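PDB 3PIV: interferon from Danio rerio, which probably acts as a secreted antiviral cytokine of the type I interferon family that signals by binding cell-surface cytokine receptors. Local coordinates for residues P34-M43 with S111-H119. Sequence-based numbering, arbitrary orientation.
Sequences PFPSRLYTLM and SYEIRIKRH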
ATOM      1  N   PRO A  34      11.992  -3.606  -7.109  1.00 28.95           N
ATOM      2  CA  PRO A  34      10.916  -4.367  -7.753  1.00 31.35           C
ATOM      3  C   PRO A  34       9.516  -3.909  -7.334  1.00 27.49           C
ATOM      4  O   PRO A  34       9.297  -3.513  -6.186  1.00 23.05           O
ATOM      5  CB  PRO A  34      11.166  -5.793  -7.265  1.00 29.98           C
ATOM      6  CG  PRO A  34      12.643  -5.838  -7.010  1.00 29.18           C
ATOM      7  CD  PRO A  34      13.004  -4.485  -6.497  1.00 27.75           C
ATOM      8  N   PHE A  35       8.583  -3.986  -8.273  1.00 23.21           N
ATOM      9  CA  PHE A  35       7.214  -3.534  -8.080  1.00 18.44           C
ATOM     10  C   PHE A  35       6.309  -4.455  -8.890  1.00 21.26           C
ATOM     11  O   PHE A  35       6.590  -4.722 -10.061  1.00 24.12           O
ATOM     12  CB  PHE A  35       7.055  -2.080  -8.566  1.00 21.79           C
ATOM     13  CG  PHE A  35       5.639  -1.583  -8.497  1.00 21.75           C
ATOM     14  CD1 PHE A  35       5.090  -1.183  -7.287  1.00 17.51           C
ATOM     15  CD2 PHE A  35       4.840  -1.573  -9.621  1.00 21.95           C
ATOM     16  CE1 PHE A  35       3.790  -0.762  -7.205  1.00 17.18           C
ATOM     17  CE2 PHE A  35       3.525  -1.149  -9.538  1.00 22.83           C
ATOM     18  CZ  PHE A  35       3.007  -0.740  -8.332  1.00 17.69           C
ATOM     19  N   PRO A  36       5.213  -4.946  -8.288  1.00 20.00           N
ATOM     20  CA  PRO A  36       4.431  -5.943  -9.029  1.00 23.03           C
ATOM     21  C   PRO A  36       3.434  -5.355 -10.045  1.00 17.75           C
ATOM     22  O   PRO A  36       2.243  -5.591  -9.927  1.00 18.03           O
ATOM     23  CB  PRO A  36       3.687  -6.692  -7.914  1.00 16.35           C
ATOM     24  CG  PRO A  36       3.464  -5.627  -6.847  1.00 17.04           C
ATOM     25  CD  PRO A  36       4.630  -4.647  -6.966  1.00 15.99           C
ATOM     26  N   SER A  37       3.925  -4.646 -11.053  1.00 23.47           N
ATOM     27  CA  SER A  37       3.064  -4.083 -12.103  1.00 23.53           C
ATOM     28  C   SER A  37       2.272  -5.161 -12.849  1.00 21.62           C
ATOM     29  O   SER A  37       1.135  -4.957 -13.248  1.00 25.04           O
ATOM     30  CB  SER A  37       3.905  -3.279 -13.092  1.00 25.83           C
ATOM     31  OG  SER A  37       5.176  -3.889 -13.245  1.00 29.59           O
ATOM     32  N   ARG A  38       2.904  -6.304 -13.047  1.00 21.91           N
ATOM     33  CA  ARG A  38       2.247  -7.501 -13.537  1.00 23.54           C
ATOM     34  C   ARG A  38       0.935  -7.739 -12.779  1.00 25.89           C
ATOM     35  O   ARG A  38      -0.142  -7.870 -13.365  1.00 23.78           O
ATOM     36  CB  ARG A  38       3.211  -8.650 -13.269  1.00 31.15           C
ATOM     37  CG  ARG A  38       4.584  -8.111 -12.800  1.00 32.79           C
ATOM     38  CD  ARG A  38       5.090  -8.748 -11.503  1.00 33.07           C
ATOM     39  NE  ARG A  38       4.031  -9.191 -10.604  1.00 25.38           N
ATOM     40  CZ  ARG A  38       4.263  -9.958  -9.536  1.00 40.16           C
ATOM     41  NH1 ARG A  38       5.512 -10.323  -9.262  1.00 44.53           N
ATOM     42  NH2 ARG A  38       3.270 -10.365  -8.735  1.00 22.14           N
ATOM     43  N   LEU A  39       1.039  -7.771 -11.458  1.00 25.03           N
ATOM     44  CA  LEU A  39      -0.106  -8.014 -10.586  1.00 22.79           C
ATOM     45  C   LEU A  39      -1.167  -6.931 -10.737  1.00 20.68           C
ATOM     46  O   LEU A  39      -2.358  -7.223 -10.840  1.00 20.32           O
ATOM     47  CB  LEU A  39       0.375  -8.068  -9.136  1.00 24.35           C
ATOM     48  CG  LEU A  39      -0.342  -8.916  -8.093  1.00 23.59           C
ATOM     49  CD1 LEU A  39      -0.408  -8.130  -6.795  1.00 17.73           C
ATOM     50  CD2 LEU A  39      -1.717  -9.374  -8.552  1.00 16.08           C
ATOM     51  N   TYR A  40      -0.739  -5.673 -10.744  1.00 17.52           N
ATOM     52  CA  TYR A  40      -1.687  -4.577 -10.811  1.00 18.24           C
ATOM     53  C   TYR A  40      -2.450  -4.595 -12.133  1.00 23.52           C
ATOM     54  O   TYR A  40      -3.642  -4.283 -12.166  1.00 22.38           O
ATOM     55  CB  TYR A  40      -0.986  -3.229 -10.609  1.00 18.17           C
ATOM     56  CG  TYR A  40      -0.911  -2.826  -9.166  1.00 15.41           C
ATOM     57  CD1 TYR A  40      -1.949  -2.113  -8.571  1.00 19.07           C
ATOM     58  CD2 TYR A  40       0.162  -3.200  -8.380  1.00 15.59           C
ATOM     59  CE1 TYR A  40      -1.898  -1.758  -7.236  1.00 16.03           C
ATOM     60  CE2 TYR A  40       0.219  -2.851  -7.038  1.00 16.43           C
ATOM     61  CZ  TYR A  40      -0.810  -2.130  -6.479  1.00 13.73           C
ATOM     62  OH  TYR A  40      -0.755  -1.784  -5.161  1.00 18.34           O
ATOM     63  N   THR A  41      -1.758  -4.958 -13.214  1.00 25.24           N
ATOM     64  CA  THR A  41      -2.395  -5.094 -14.530  1.00 27.23           C
ATOM     65  C   THR A  41      -3.539  -6.097 -14.410  1.00 26.63           C
ATOM     66  O   THR A  41      -4.670  -5.799 -14.800  1.00 25.04           O
ATOM     67  CB  THR A  41      -1.386  -5.553 -15.628  1.00 25.27           C
ATOM     68  OG1 THR A  41      -0.451  -4.503 -15.897  1.00 28.68           O
ATOM     69  CG2 THR A  41      -2.108  -5.910 -16.918  1.00 28.54           C
ATOM     70  N   LEU A  42      -3.237  -7.269 -13.844  1.00 21.15           N
ATOM     71  CA  LEU A  42      -4.251  -8.286 -13.570  1.00 26.62           C
ATOM     72  C   LEU A  42      -5.412  -7.734 -12.737  1.00 27.01           C
ATOM     73  O   LEU A  42      -6.571  -7.952 -13.063  1.00 29.30           O
ATOM     74  CB  LEU A  42      -3.613  -9.487 -12.870  1.00 28.31           C
ATOM     75  CG  LEU A  42      -4.490 -10.546 -12.189  1.00 33.67           C
ATOM     76  CD1 LEU A  42      -5.202 -11.416 -13.205  1.00 34.69           C
ATOM     77  CD2 LEU A  42      -3.649 -11.414 -11.258  1.00 30.05           C
ATOM     78  N   MET A  43      -5.102  -7.005 -11.670  1.00 26.62           N
ATOM     79  CA  MET A  43      -6.147  -6.454 -10.819  1.00 23.59           C
ATOM     80  C   MET A  43      -6.973  -5.391 -11.552  1.00 23.74           C
ATOM     81  O   MET A  43      -8.181  -5.221 -11.309  1.00 21.32           O
ATOM     82  CB  MET A  43      -5.551  -5.902  -9.513  1.00 20.68           C
ATOM     83  CG  MET A  43      -4.870  -6.950  -8.624  1.00 16.17           C
ATOM     84  SD  MET A  43      -5.786  -8.499  -8.405  1.00 25.52           S
ATOM     85  CE  MET A  43      -7.426  -7.854  -8.036  1.00 20.72           C
ATOM     86  N   SER A 111      -4.669 -15.883  -6.136  1.00 22.53           N
ATOM     87  CA  SER A 111      -3.278 -15.668  -6.478  1.00 24.60           C
ATOM     88  C   SER A 111      -2.846 -14.233  -6.162  1.00 20.20           C
ATOM     89  O   SER A 111      -1.675 -13.979  -5.885  1.00 26.54           O
ATOM     90  CB  SER A 111      -3.042 -15.982  -7.953  1.00 24.23           C
ATOM     91  OG  SER A 111      -3.750 -15.075  -8.773  1.00 31.38           O
ATOM     92  N   TYR A 112      -3.779 -13.290  -6.186  1.00 17.85           N
ATOM     93  CA  TYR A 112      -3.398 -11.918  -5.868  1.00 20.35           C
ATOM     94  C   TYR A 112      -2.977 -11.747  -4.407  1.00 20.27           C
ATOM     95  O   TYR A 112      -2.053 -10.996  -4.118  1.00 19.02           O
ATOM     96  CB  TYR A 112      -4.454 -10.892  -6.294  1.00 18.68           C
ATOM     97  CG  TYR A 112      -5.850 -11.073  -5.731  1.00 17.94           C
ATOM     98  CD1 TYR A 112      -6.160 -10.682  -4.428  1.00 18.80           C
ATOM     99  CD2 TYR A 112      -6.871 -11.590  -6.523  1.00 19.09           C
ATOM    100  CE1 TYR A 112      -7.450 -10.827  -3.931  1.00 20.81           C
ATOM    101  CE2 TYR A 112      -8.146 -11.744  -6.038  1.00 22.46           C
ATOM    102  CZ  TYR A 112      -8.438 -11.360  -4.742  1.00 23.45           C
ATOM    103  OH  TYR A 112      -9.722 -11.522  -4.270  1.00 18.35           O
ATOM    104  N   GLU A 113      -3.630 -12.460  -3.493  1.00 19.52           N
ATOM    105  CA  GLU A 113      -3.232 -12.409  -2.082  1.00 18.92           C
ATOM    106  C   GLU A 113      -1.841 -13.002  -1.879  1.00 20.79           C
ATOM    107  O   GLU A 113      -1.012 -12.458  -1.153  1.00 20.67           O
ATOM    108  CB  GLU A 113      -4.252 -13.135  -1.199  1.00 20.64           C
ATOM    109  CG  GLU A 113      -3.829 -13.217   0.269  1.00 21.04           C
ATOM    110  CD  GLU A 113      -4.849 -13.924   1.153  1.00 24.13           C
ATOM    111  OE1 GLU A 113      -6.028 -14.018   0.759  1.00 31.87           O
ATOM    112  OE2 GLU A 113      -4.470 -14.374   2.253  1.00 32.07           O
ATOM    113  N   ILE A 114      -1.584 -14.123  -2.535  1.00 19.26           N
ATOM    114  CA  ILE A 114      -0.268 -14.740  -2.501  1.00 16.32           C
ATOM    115  C   ILE A 114       0.828 -13.834  -3.084  1.00 19.03           C
ATOM    116  O   ILE A 114       1.871 -13.628  -2.461  1.00 19.18           O
ATOM    117  CB  ILE A 114      -0.287 -16.098  -3.251  1.00 21.07           C
ATOM    118  CG1 ILE A 114      -1.306 -17.051  -2.591  1.00 23.83           C
ATOM    119  CG2 ILE A 114       1.110 -16.685  -3.293  1.00 22.48           C
ATOM    120  CD1 ILE A 114      -1.513 -18.377  -3.289  1.00 19.78           C
ATOM    121  N   ARG A 115       0.591 -13.288  -4.274  1.00 18.10           N
ATOM    122  CA  ARG A 115       1.585 -12.459  -4.945  1.00 20.32           C
ATOM    123  C   ARG A 115       1.847 -11.154  -4.199  1.00 17.65           C
ATOM    124  O   ARG A 115       3.000 -10.784  -4.007  1.00 16.85           O
ATOM    125  CB  ARG A 115       1.170 -12.182  -6.396  1.00 18.77           C
ATOM    126  CG  ARG A 115       0.909 -13.460  -7.209  1.00 25.30           C
ATOM    127  CD  ARG A 115       0.306 -13.171  -8.593  1.00 24.26           C
ATOM    128  NE  ARG A 115       1.196 -12.369  -9.434  1.00 29.87           N
ATOM    129  CZ  ARG A 115       0.959 -12.060 -10.707  1.00 24.49           C
ATOM    130  NH1 ARG A 115      -0.136 -12.489 -11.296  1.00 26.51           N
ATOM    131  NH2 ARG A 115       1.822 -11.329 -11.388  1.00 19.73           N
ATOM    132  N   ILE A 116       0.789 -10.462  -3.775  1.00 16.87           N
ATOM    133  CA  ILE A 116       0.982  -9.205  -3.047  1.00 13.41           C
ATOM    134  C   ILE A 116       1.731  -9.431  -1.727  1.00 17.00           C
ATOM    135  O   ILE A 116       2.612  -8.650  -1.360  1.00 16.49           O
ATOM    136  CB  ILE A 116      -0.343  -8.411  -2.827  1.00 17.74           C
ATOM    137  CG1 ILE A 116      -0.037  -6.959  -2.449  1.00 13.71           C
ATOM    138  CG2 ILE A 116      -1.243  -9.074  -1.754  1.00 19.01           C
ATOM    139  CD1 ILE A 116       0.732  -6.180  -3.487  1.00 18.14           C
ATOM    140  N   LYS A 117       1.399 -10.475  -0.986  1.00 21.44           N
ATOM    141  CA  LYS A 117       2.142 -10.815   0.211  1.00 19.43           C
ATOM    142  C   LYS A 117       3.594 -11.055  -0.138  1.00 19.99           C
ATOM    143  O   LYS A 117       4.466 -10.533   0.457  1.00 19.73           O
ATOM    144  CB  LYS A 117       1.588 -12.044   0.850  1.00 21.22           C
ATOM    145  CG  LYS A 117       2.229 -12.353   2.130  1.00 25.67           C
ATOM    146  CD  LYS A 117       1.727 -13.581   2.769  1.00 35.18           C
ATOM    147  CE  LYS A 117       1.621 -13.428   4.266  1.00 46.86           C
ATOM    148  NZ  LYS A 117       1.516 -14.714   5.008  1.00 45.23           N
ATOM    149  N   ARG A 118       3.804 -11.853  -1.160  1.00 21.74           N
ATOM    150  CA  ARG A 118       5.148 -12.147  -1.632  1.00 24.13           C
ATOM    151  C   ARG A 118       5.944 -10.860  -1.921  1.00 25.52           C
ATOM    152  O   ARG A 118       7.125 -10.737  -1.569  1.00 24.47           O
ATOM    153  CB  ARG A 118       5.034 -13.016  -2.881  1.00 25.16           C
ATOM    154  CG  ARG A 118       6.323 -13.576  -3.422  1.00 29.93           C
ATOM    155  CD  ARG A 118       6.022 -14.450  -4.654  1.00 30.82           C
ATOM    156  NE  ARG A 118       5.473 -15.757  -4.290  1.00 31.99           N
ATOM    157  CZ  ARG A 118       4.506 -16.382  -4.955  1.00 28.15           C
ATOM    158  NH1 ARG A 118       3.949 -15.825  -6.025  1.00 22.80           N
ATOM    159  NH2 ARG A 118       4.094 -17.572  -4.547  1.00 28.10           N
ATOM    160  N   HIS A 119       5.301  -9.891  -2.562  1.00 19.41           N
ATOM    161  CA  HIS A 119       5.975  -8.629  -2.827  1.00 17.65           C
ATOM    162  C   HIS A 119       6.339  -7.877  -1.537  1.00 15.99           C
ATOM    163  O   HIS A 119       7.454  -7.386  -1.380  1.00 13.55           O
ATOM    164  CB  HIS A 119       5.129  -7.756  -3.755  1.00 16.15           C
ATOM    165  CG  HIS A 119       5.521  -6.315  -3.748  1.00 15.21           C
ATOM    166  ND1 HIS A 119       6.735  -5.871  -4.227  1.00 19.19           N
ATOM    167  CD2 HIS A 119       4.860  -5.213  -3.321  1.00 14.78           C
ATOM    168  CE1 HIS A 119       6.801  -4.556  -4.107  1.00 16.48           C
ATOM    169  NE2 HIS A 119       5.682  -4.133  -3.549  1.00 19.73           N
TER
HETATM  170  O   HOH W   1       5.204 -11.073  -6.104  1.00 24.41           O
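Tyr112 meets Met43 in a Met-aromatic contact: SD lies 3.5 Å from Tyr112 CB and oblique to the ring, while CE sits over one face toward the rim. Because Tyr112 CG is placed between the backbone N and the carbonyl carbon, the ring runs off past the thioether, and its hydroxyl hydrogen-bonds Asp50 of helix 48-66. Bends at chi2 and chi3 let the unbranched methionine bring SD and CE to the ring. Arg115 stretches over helix 37-44: one face of its guanidinium lies above Leu39 CA, and NH1 approaches Leu42 CD2 at 3.7 Å. Arg38 crosses it with guanidinium planes 38° apart, its NH2 3.0 Å from Arg115 NE; both are donors, so this is a close like-charge pair rather than a bond. A water accepts from Arg38 NH1 and donates to Arg115 O. Ile116 adds a branched apolar surface, its CB 4.0 Å from Leu39 CD1, while CD2 of the same leucine packs on Tyr112 CB. At His119, Pro36 lies over one face of the ring, its CD 3.5 Å above the centre and 4° off the normal, a CH-pi contact suited to a rigid proline at the helix N-cap. His119 NE2 hydrogen-bonds His147 of helix 134-158. The axes of segments 37-43 and 111-119 run roughly antiparallel, 151° between their directions, within the all-helical fold of type I interferons, members of the four-helix cytokine clan.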